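Side-chain contact in Old Yellow Enzyme (Pichia, PDB 6AGZ), which probably uses its flavin mononucleotide to reduce the carbon-carbon double bond of enones asymmetrically, within a TIM-barrel fold: residues Phe43-Thr46 against Asp47-Ser51. Numbering follows the deposited sequence.
Sequences FVAT and DSMLS
With chi1 at 56°, Thr-46 holds OG1 between its own backbone N and carbonyl carbon, facing the first turn of the helix, while Met-49 sets CG beside its backbone N and runs on extended (chi2 170°), carrying SD back to Thr-46 N and Ala-45 CA; the bend at chi3 (55°) then turns CE toward Ala-45 CB. Thr-46 is the N-cap: OG1 accepts a weak bond from Met-49 N at 3.4 Å, and the two residues form a capping box. The reply is unusual, since Met-49 SD, a soft and poor acceptor, takes a weak bond from Thr-46 N at 3.6 Å. Threonine suits the cap because its hydroxyl can do two jobs, accepting from Met-49 N while donating its proton to the carbonyl of Arg-38. Leu-50 N bonds to Thr-46 O at 3.0 Å, the first i to i+4 bond of the helix. Met-49 CE lies 3.8 Å from Ala-45 CB, which also touches Ile-96. Cut back to alanine, Met-49 loses its sulfur and methyl, which is likely to open a gap beside Ala-45 and to deprive Thr-46 N of its weak partner. Asp-47 OD1 accepts weakly from Ser-48 N at 2.7 Å and bonds to Gln-402 N, tying the helix start to the C-terminal tail. The junction thus ends the loop after barrel strand 29-31 and begins helix 47-57, with Met-49 against Trp-93 and Leu-50 against Glu-99 of helix 87-102.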
loop_
_atom_site.group_PDB
_atom_site.type_symbol
_atom_site.label_atom_id
_atom_site.label_comp_id
_atom_site.label_asym_id
_atom_site.label_seq_id
_atom_site.Cartn_x
_atom_site.Cartn_y
_atom_site.Cartn_z
ATOM N N PHE A 43 9.843 24.390 -30.588
ATOM C CA PHE A 43 9.943 23.941 -29.197
ATOM C C PHE A 43 11.009 24.724 -28.428
ATOM O O PHE A 43 11.717 24.171 -27.586
ATOM C CB PHE A 43 10.201 22.433 -29.107
ATOM C CG PHE A 43 9.373 21.621 -30.061
ATOM C CD1 PHE A 43 8.004 21.498 -29.885
ATOM C CD2 PHE A 43 9.965 20.981 -31.137
ATOM C CE1 PHE A 43 7.242 20.752 -30.765
ATOM C CE2 PHE A 43 9.210 20.233 -32.019
ATOM C CZ PHE A 43 7.846 20.119 -31.834
ATOM N N VAL A 44 11.113 26.022 -28.711
ATOM C CA VAL A 44 12.061 26.910 -28.049
ATOM C C VAL A 44 11.295 27.816 -27.095
ATOM O O VAL A 44 10.228 28.340 -27.440
ATOM C CB VAL A 44 12.863 27.740 -29.072
ATOM C CG1 VAL A 44 13.886 28.621 -28.369
ATOM C CG2 VAL A 44 13.544 26.825 -30.081
ATOM N N ALA A 45 11.839 28.000 -25.893
ATOM C CA ALA A 45 11.207 28.864 -24.907
ATOM C C ALA A 45 11.208 30.312 -25.386
ATOM O O ALA A 45 12.119 30.757 -26.091
ATOM C CB ALA A 45 11.920 28.753 -23.560
ATOM N N THR A 46 10.179 31.052 -24.988
ATOM C CA THR A 46 9.936 32.389 -25.506
ATOM C C THR A 46 10.085 33.444 -24.416
ATOM O O THR A 46 10.108 33.144 -23.219
ATOM C CB THR A 46 8.538 32.488 -26.128
ATOM O OG1 THR A 46 7.553 32.106 -25.160
ATOM C CG2 THR A 46 8.431 31.575 -27.341
ATOM N N ASP A 47 10.191 34.700 -24.863
ATOM C CA ASP A 47 10.232 35.827 -23.936
ATOM C C ASP A 47 8.979 35.874 -23.071
ATOM O O ASP A 47 9.037 36.261 -21.895
ATOM C CB ASP A 47 10.399 37.131 -24.718
ATOM C CG ASP A 47 9.376 37.278 -25.834
ATOM O OD1 ASP A 47 8.668 36.292 -26.130
ATOM O OD2 ASP A 47 9.285 38.375 -26.422
ATOM N N SER A 48 7.837 35.482 -23.640
ATOM C CA SER A 48 6.603 35.399 -22.867
ATOM C C SER A 48 6.754 34.431 -21.701
ATOM O O SER A 48 6.325 34.719 -20.579
ATOM C CB SER A 48 5.448 34.972 -23.772
ATOM O OG SER A 48 5.276 35.877 -24.848
ATOM N N MET A 49 7.359 33.268 -21.953
ATOM C CA MET A 49 7.607 32.316 -20.877
ATOM C C MET A 49 8.584 32.884 -19.856
ATOM O O MET A 49 8.454 32.631 -18.652
ATOM C CB MET A 49 8.134 31.003 -21.452
ATOM C CG MET A 49 7.132 30.265 -22.324
ATOM S SD MET A 49 7.878 28.886 -23.211
ATOM C CE MET A 49 8.600 27.968 -21.856
ATOM N N LEU A 50 9.568 33.658 -20.318
ATOM C CA LEU A 50 10.543 34.244 -19.405
ATOM C C LEU A 50 9.873 35.211 -18.436
ATOM O O LEU A 50 10.111 35.155 -17.224
ATOM C CB LEU A 50 11.650 34.941 -20.196
ATOM C CG LEU A 50 12.818 35.515 -19.392
ATOM C CD1 LEU A 50 13.157 34.622 -18.217
ATOM C CD2 LEU A 50 14.036 35.703 -20.278
ATOM N N SER A 51 9.030 36.109 -18.952
ATOM C CA SER A 51 8.271 36.985 -18.065
ATOM C C SER A 51 7.311 36.182 -17.195
ATOM O O SER A 51 7.102 36.504 -16.016
ATOM C CB SER A 51 7.512 38.028 -18.885
ATOM O OG SER A 51 6.648 38.793 -18.063
#